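Local coordinates for D-isomer specific 2-hydroxyacid dehydrogenase family protein (Aeromonas salmonicida subsp. salmonicida, PDB 3HG7) that probably acts as an NAD-binding oxidoreductase of the D-isomer specific 2-hydroxyacid dehydrogenase family, at residues Q13-L22 / Y283-V294. The protein carries 1 engineered substitution. Numbering follows the deposited sequence. Where two conformers were deposited one is given.
Sequences QDNAHYERLL and YSFPDDVAQIFV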
ATOM      1  N   GLN A  13      14.019   7.862  -7.031  1.00 12.86           N
ATOM      2  CA  GLN A  13      15.003   6.782  -7.201  1.00 14.35           C
ATOM      3  C   GLN A  13      14.860   6.212  -8.610  1.00 13.73           C
ATOM      4  O   GLN A  13      15.789   5.631  -9.135  1.00 14.43           O
ATOM      5  CB  GLN A  13      14.841   5.697  -6.139  1.00 17.25           C
ATOM      6  CG  GLN A  13      13.509   4.987  -6.127  1.00 21.74           C
ATOM      7  CD  GLN A  13      13.445   3.955  -5.007  1.00 21.75           C
ATOM      8  OE1 GLN A  13      13.445   2.758  -5.257  1.00 23.90           O
ATOM      9  NE2 GLN A  13      13.432   4.430  -3.753  1.00 23.56           N
ATOM     10  N   ASP A  14      13.701   6.451  -9.242  1.00 11.36           N
ATOM     11  CA  ASP A  14      13.472   6.044 -10.621  1.00 12.75           C
ATOM     12  C   ASP A  14      13.696   7.143 -11.667  1.00 13.39           C
ATOM     13  O   ASP A  14      13.165   7.061 -12.787  1.00 13.87           O
ATOM     14  CB  ASP A  14      12.042   5.484 -10.740  1.00 14.78           C
ATOM     15  CG  ASP A  14      11.854   4.173  -9.991  1.00 13.61           C
ATOM     16  OD1 ASP A  14      12.771   3.305 -10.015  1.00 17.49           O
ATOM     17  OD2 ASP A  14      10.783   4.005  -9.360  1.00 18.55           O
ATOM     18  N   ASN A  15      14.472   8.169 -11.313  1.00 11.86           N
ATOM     19  CA  ASN A  15      14.753   9.292 -12.218  1.00 12.06           C
ATOM     20  C   ASN A  15      15.105   8.908 -13.658  1.00 12.73           C
ATOM     21  O   ASN A  15      14.647   9.549 -14.601  1.00 12.59           O
ATOM     22  CB  ASN A  15      15.916  10.130 -11.678  1.00 11.10           C
ATOM     23  CG  ASN A  15      15.469  11.218 -10.711  1.00 13.10           C
ATOM     24  OD1 ASN A  15      14.279  11.456 -10.528  1.00 11.47           O
ATOM     25  ND2 ASN A  15      16.438  11.887 -10.080  1.00 10.94           N
ATOM     26  N   ALA A  16      15.990   7.927 -13.824  1.00 12.25           N
ATOM     27  CA  ALA A  16      16.442   7.577 -15.153  1.00 14.73           C
ATOM     28  C   ALA A  16      15.254   7.110 -16.019  1.00 14.81           C
ATOM     29  O   ALA A  16      15.107   7.545 -17.170  1.00 13.75           O
ATOM     30  CB  ALA A  16      17.571   6.522 -15.093  1.00 15.80           C
ATOM     31  N   HIS A  17      14.398   6.280 -15.428  1.00 14.82           N
ATOM     32  CA  HIS A  17      13.204   5.767 -16.090  1.00 16.25           C
ATOM     33  C   HIS A  17      12.228   6.932 -16.339  1.00 15.57           C
ATOM     34  O   HIS A  17      11.742   7.111 -17.452  1.00 16.37           O
ATOM     35  CB  HIS A  17      12.555   4.681 -15.225  1.00 18.15           C
ATOM     36  CG  HIS A  17      11.664   3.735 -15.979  1.00 20.81           C
ATOM     37  ND1 HIS A  17      11.287   2.501 -15.480  1.00 19.90           N
ATOM     38  CD2 HIS A  17      11.099   3.832 -17.206  1.00 20.16           C
ATOM     39  CE1 HIS A  17      10.501   1.898 -16.358  1.00 21.58           C
ATOM     40  NE2 HIS A  17      10.377   2.685 -17.418  1.00 20.06           N
ATOM     41  N   TYR A  18      11.962   7.736 -15.316  1.00 13.32           N
ATOM     42  CA  TYR A  18      11.053   8.898 -15.520  1.00 13.09           C
ATOM     43  C   TYR A  18      11.526   9.852 -16.612  1.00 14.22           C
ATOM     44  O   TYR A  18      10.711  10.374 -17.409  1.00 14.41           O
ATOM     45  CB  TYR A  18      10.802   9.656 -14.200  1.00 12.83           C
ATOM     46  CG  TYR A  18       9.879   8.879 -13.298  1.00 14.97           C
ATOM     47  CD1 TYR A  18       8.592   8.516 -13.741  1.00 13.81           C
ATOM     48  CD2 TYR A  18      10.265   8.516 -12.007  1.00 13.00           C
ATOM     49  CE1 TYR A  18       7.743   7.754 -12.930  1.00 15.10           C
ATOM     50  CE2 TYR A  18       9.426   7.786 -11.190  1.00 14.67           C
ATOM     51  CZ  TYR A  18       8.159   7.408 -11.654  1.00 14.42           C
ATOM     52  OH  TYR A  18       7.290   6.678 -10.849  1.00 15.23           O
ATOM     53  N   GLU A  19      12.827  10.135 -16.624  1.00 15.34           N
ATOM     54  CA  GLU A  19      13.375  11.075 -17.615  1.00 16.69           C
ATOM     55  C   GLU A  19      13.179  10.558 -19.039  1.00 17.40           C
ATOM     56  O   GLU A  19      12.801  11.333 -19.927  1.00 18.34           O
ATOM     57  CB  GLU A  19      14.856  11.362 -17.335  1.00 17.88           C
ATOM     58  CG  GLU A  19      15.519  12.320 -18.309  1.00 22.27           C
ATOM     59  CD  GLU A  19      16.945  12.652 -17.911  1.00 20.41           C
ATOM     60  OE1 GLU A  19      17.748  11.716 -17.777  1.00 22.66           O
ATOM     61  OE2 GLU A  19      17.253  13.848 -17.739  1.00 23.21           O
ATOM     62  N   ARG A  20      13.457   9.266 -19.233  1.00 17.75           N
ATOM     63  CA  ARG A  20      13.255   8.612 -20.524  0.50 17.61           C
ATOM     64  C   ARG A  20      11.787   8.711 -20.924  1.00 17.85           C
ATOM     65  O   ARG A  20      11.484   9.133 -22.031  1.00 18.41           O
ATOM     66  CB  ARG A  20      13.697   7.143 -20.483  0.50 17.10           C
ATOM     67  CG  ARG A  20      13.272   6.314 -21.693  0.50 27.32           C
ATOM     68  CD  ARG A  20      14.055   5.012 -21.803  0.50 15.53           C
ATOM     69  NE  ARG A  20      13.847   4.129 -20.665  0.50 26.83           N
ATOM     70  CZ  ARG A  20      12.704   3.512 -20.386  0.50 15.04           C
ATOM     71  NH1 ARG A  20      11.634   3.700 -21.146  0.50 26.41           N
ATOM     72  NH2 ARG A  20      12.633   2.717 -19.331  0.50 26.57           N
ATOM     73  N   LEU A  21      10.889   8.347 -20.022  1.00 17.70           N
ATOM     74  CA  LEU A  21       9.456   8.321 -20.331  1.00 18.28           C
ATOM     75  C   LEU A  21       8.889   9.700 -20.648  1.00 18.48           C
ATOM     76  O   LEU A  21       8.123   9.884 -21.622  1.00 18.14           O
ATOM     77  CB  LEU A  21       8.695   7.718 -19.162  1.00 19.06           C
ATOM     78  CG  LEU A  21       8.749   6.199 -18.974  1.00 16.35           C
ATOM     79  CD1 LEU A  21       8.277   5.842 -17.598  1.00 20.03           C
ATOM     80  CD2 LEU A  21       7.886   5.538 -20.078  1.00 20.09           C
ATOM     81  N   LEU A  22       9.258  10.661 -19.814  1.00 18.21           N
ATOM     82  CA  LEU A  22       8.821  12.051 -19.991  1.00 18.73           C
ATOM     83  C   LEU A  22       9.394  12.750 -21.223  1.00 20.64           C
ATOM     84  O   LEU A  22       8.729  13.604 -21.817  1.00 19.80           O
ATOM     85  CB  LEU A  22       9.104  12.853 -18.721  1.00 17.77           C
ATOM     86  CG  LEU A  22       7.951  13.071 -17.734  1.00 34.60           C
ATOM     87  CD1 LEU A  22       6.771  12.066 -17.837  1.00 18.18           C
ATOM     88  CD2 LEU A  22       8.466  13.142 -16.318  1.00 19.18           C
ATOM     89  N   TYR A 283       4.522  -1.935  -5.739  1.00 15.29           N
ATOM     90  CA  TYR A 283       5.482  -0.916  -6.173  1.00 16.91           C
ATOM     91  C   TYR A 283       4.823   0.066  -7.108  1.00 15.38           C
ATOM     92  O   TYR A 283       3.889  -0.292  -7.811  1.00 14.87           O
ATOM     93  CB  TYR A 283       6.641  -1.612  -6.907  1.00 20.20           C
ATOM     94  CG  TYR A 283       7.788  -0.681  -7.143  1.00 32.19           C
ATOM     95  CD1 TYR A 283       8.066  -0.159  -8.415  1.00 22.36           C
ATOM     96  CD2 TYR A 283       8.589  -0.292  -6.075  1.00 23.29           C
ATOM     97  CE1 TYR A 283       9.133   0.749  -8.604  1.00 32.73           C
ATOM     98  CE2 TYR A 283       9.647   0.609  -6.250  1.00 33.05           C
ATOM     99  CZ  TYR A 283       9.910   1.121  -7.509  1.00 23.17           C
ATOM    100  OH  TYR A 283      10.969   1.999  -7.620  1.00 34.04           O
ATOM    101  N   SER A 284       5.306   1.324  -7.127  1.00 15.65           N
ATOM    102  CA  SER A 284       4.790   2.319  -8.073  1.00 16.11           C
ATOM    103  C   SER A 284       5.657   2.220  -9.309  1.00 16.47           C
ATOM    104  O   SER A 284       6.787   2.757  -9.327  1.00 18.08           O
ATOM    105  CB  SER A 284       4.951   3.754  -7.504  1.00 14.65           C
ATOM    106  OG  SER A 284       4.035   4.000  -6.439  1.00 17.74           O
ATOM    107  N   PHE A 285       5.157   1.555 -10.337  1.00 14.32           N
ATOM    108  CA  PHE A 285       5.953   1.297 -11.518  1.00 15.61           C
ATOM    109  C   PHE A 285       5.989   2.534 -12.389  1.00 15.78           C
ATOM    110  O   PHE A 285       4.930   3.165 -12.583  1.00 14.40           O
ATOM    111  CB  PHE A 285       5.415   0.076 -12.266  1.00 17.83           C
ATOM    112  CG  PHE A 285       5.845  -1.224 -11.631  1.00 18.29           C
ATOM    113  CD1 PHE A 285       7.008  -1.873 -12.056  1.00 18.91           C
ATOM    114  CD2 PHE A 285       5.141  -1.756 -10.555  1.00 18.43           C
ATOM    115  CE1 PHE A 285       7.412  -3.057 -11.436  1.00 17.73           C
ATOM    116  CE2 PHE A 285       5.563  -2.943  -9.935  1.00 18.14           C
ATOM    117  CZ  PHE A 285       6.684  -3.579 -10.387  1.00 18.25           C
ATOM    118  N   PRO A 286       7.187   2.917 -12.893  1.00 16.65           N
ATOM    119  CA  PRO A 286       7.270   4.248 -13.510  1.00 17.43           C
ATOM    120  C   PRO A 286       6.380   4.388 -14.737  1.00 18.32           C
ATOM    121  O   PRO A 286       5.800   5.450 -14.933  1.00 16.67           O
ATOM    122  CB  PRO A 286       8.749   4.380 -13.891  1.00 17.96           C
ATOM    123  CG  PRO A 286       9.447   3.511 -12.890  1.00 20.22           C
ATOM    124  CD  PRO A 286       8.527   2.335 -12.647  1.00 17.78           C
ATOM    125  N   ASP A 287       6.239   3.323 -15.531  1.00 19.89           N
ATOM    126  CA  ASP A 287       5.360   3.377 -16.702  1.00 21.91           C
ATOM    127  C   ASP A 287       3.953   3.819 -16.304  1.00 20.64           C
ATOM    128  O   ASP A 287       3.331   4.628 -17.002  1.00 20.58           O
ATOM    129  CB  ASP A 287       5.328   2.035 -17.461  1.00 26.09           C
ATOM    130  CG  ASP A 287       6.662   1.703 -18.130  1.00 38.03           C
ATOM    131  OD1 ASP A 287       7.582   1.228 -17.431  1.00 29.54           O
ATOM    132  OD2 ASP A 287       6.797   1.889 -19.358  1.00 28.45           O
ATOM    133  N   ASP A 288       3.443   3.328 -15.178  1.00 19.19           N
ATOM    134  CA  ASP A 288       2.088   3.712 -14.780  1.00 19.88           C
ATOM    135  C   ASP A 288       2.013   5.061 -14.087  1.00 18.25           C
ATOM    136  O   ASP A 288       1.045   5.802 -14.268  1.00 17.56           O
ATOM    137  CB  ASP A 288       1.461   2.654 -13.903  1.00 22.51           C
ATOM    138  CG  ASP A 288       1.107   1.401 -14.683  1.00 32.76           C
ATOM    139  OD1 ASP A 288       1.123   1.417 -15.934  1.00 25.47           O
ATOM    140  OD2 ASP A 288       0.793   0.402 -14.045  1.00 25.60           O
ATOM    141  N   VAL A 289       3.037   5.370 -13.301  1.00 16.47           N
ATOM    142  CA  VAL A 289       3.093   6.666 -12.622  1.00 16.26           C
ATOM    143  C   VAL A 289       3.283   7.792 -13.669  1.00 14.57           C
ATOM    144  O   VAL A 289       2.684   8.851 -13.548  1.00 13.39           O
ATOM    145  CB  VAL A 289       4.213   6.709 -11.545  1.00 16.40           C
ATOM    146  CG1 VAL A 289       4.323   8.116 -10.917  1.00 15.99           C
ATOM    147  CG2 VAL A 289       3.967   5.684 -10.447  1.00 15.79           C
ATOM    148  N   ALA A 290       4.095   7.557 -14.699  1.00 14.14           N
ATOM    149  CA  ALA A 290       4.322   8.588 -15.716  1.00 15.09           C
ATOM    150  C   ALA A 290       3.043   8.908 -16.465  1.00 15.51           C
ATOM    151  O   ALA A 290       2.801  10.057 -16.837  1.00 15.21           O
ATOM    152  CB  ALA A 290       5.403   8.168 -16.676  1.00 13.99           C
ATOM    153  N   GLN A 291       2.220   7.882 -16.685  1.00 15.15           N
ATOM    154  CA  GLN A 291       0.922   8.041 -17.305  1.00 15.32           C
ATOM    155  C   GLN A 291       0.024   8.928 -16.437  1.00 14.82           C
ATOM    156  O   GLN A 291      -0.662   9.799 -16.964  1.00 14.89           O
ATOM    157  CB  GLN A 291       0.290   6.648 -17.522  1.00 16.66           C
ATOM    158  CG  GLN A 291      -0.945   6.616 -18.409  1.00 34.48           C
ATOM    159  CD  GLN A 291      -1.494   5.188 -18.606  1.00 20.03           C
ATOM    160  OE1 GLN A 291      -2.477   4.990 -19.328  1.00 35.21           O
ATOM    161  NE2 GLN A 291      -0.857   4.204 -17.978  1.00 34.49           N
ATOM    162  N   ILE A 292       0.059   8.731 -15.115  1.00 13.89           N
ATOM    163  CA  ILE A 292      -0.684   9.588 -14.165  1.00 13.44           C
ATOM    164  C   ILE A 292      -0.182  11.030 -14.232  1.00 13.48           C
ATOM    165  O   ILE A 292      -0.982  11.976 -14.272  1.00 12.89           O
ATOM    166  CB  ILE A 292      -0.604   9.055 -12.720  1.00 13.75           C
ATOM    167  CG1 ILE A 292      -1.432   7.763 -12.595  1.00 14.47           C
ATOM    168  CG2 ILE A 292      -1.117  10.069 -11.704  1.00 14.72           C
ATOM    169  CD1 ILE A 292      -1.207   7.023 -11.257  1.00 14.70           C
ATOM    170  N   PHE A 293       1.135  11.165 -14.273  1.00 11.85           N
ATOM    171  CA  PHE A 293       1.762  12.484 -14.374  1.00 12.36           C
ATOM    172  C   PHE A 293       1.328  13.212 -15.650  1.00 13.06           C
ATOM    173  O   PHE A 293       0.866  14.351 -15.592  1.00 13.39           O
ATOM    174  CB  PHE A 293       3.288  12.412 -14.292  1.00 12.81           C
ATOM    175  CG  PHE A 293       3.939  13.775 -14.493  1.00 13.44           C
ATOM    176  CD1 PHE A 293       4.115  14.640 -13.416  1.00 12.86           C
ATOM    177  CD2 PHE A 293       4.290  14.209 -15.768  1.00 12.90           C
ATOM    178  CE1 PHE A 293       4.681  15.913 -13.598  1.00 13.84           C
ATOM    179  CE2 PHE A 293       4.807  15.489 -15.983  1.00 13.79           C
ATOM    180  CZ  PHE A 293       5.019  16.347 -14.890  1.00 12.97           C
ATOM    181  N   VAL A 294       1.451  12.564 -16.800  1.00 13.61           N
ATOM    182  CA  VAL A 294       1.116  13.239 -18.058  1.00 14.64           C
ATOM    183  C   VAL A 294      -0.380  13.604 -18.164  1.00 14.65           C
ATOM    184  O   VAL A 294      -0.705  14.681 -18.659  1.00 15.02           O
ATOM    185  CB  VAL A 294       1.617  12.411 -19.277  1.00 16.45           C
ATOM    186  CG1 VAL A 294       1.021  12.915 -20.593  1.00 21.88           C
ATOM    187  CG2 VAL A 294       3.135  12.420 -19.303  1.00 21.30           C
TER
HETATM  188  O   HOH W   1       8.427   5.114  -8.985  1.00 27.24           O
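Asp14 and the phenol of Tyr283 open the meeting of helix 15-24 with helix 286-301, the late helix by which the C-terminal part of the chain returns to the domain built on the five-stranded parallel sheet. Tyr283 OH donates to Asp14 OD2 at 2.7 Å, meeting the syn lone pair of that oxygen, with the carboxylate turned 78° from the phenol plane. The same oxygen accepts from a water at 2.6 Å; this water also donates to Ser284 O and accepts from Tyr18 OH, so one solvent molecule ties the start of the first helix to the backbone just ahead of the second. Next comes His17, whose CG stands anti to its backbone N (chi1 -158°), which lays the imidazole across Pro286. Pro286 CB sits 3.7 Å from the imidazole centroid, a CH-pi contact over the face, and Asp287 OD1 approaches His17 NE2 to 3.2 Å. Tyr18 takes the same methylene over a face of its phenol, 4.0 Å from CB to centroid, leaving Pro286 wedged between two aromatic rings. At the edge of the Tyr18 ring, OH lies 3.2 Å from Val289 CB. One turn on, Leu21 rests CD1 on Ala290 CB at 3.8 Å; the axes of segments 15-22 and 286-294 approach to 9.8 Å and cross at -50°. Leu22 finishes the row: its CD1 reaches Phe293 CD2 and Val294 CG2, while Leu8 and Leu10 of strand 6-11 and Met52 of strand 50-53 join this apolar end to the sheet. Chemically, the interface grades from polar to greasy. Two donors converge on Asp14 OD2, which probably favours its ionised form, and the shared water fixes the Tyr18 hydroxyl and satisfies a backbone carbonyl where the two helices begin.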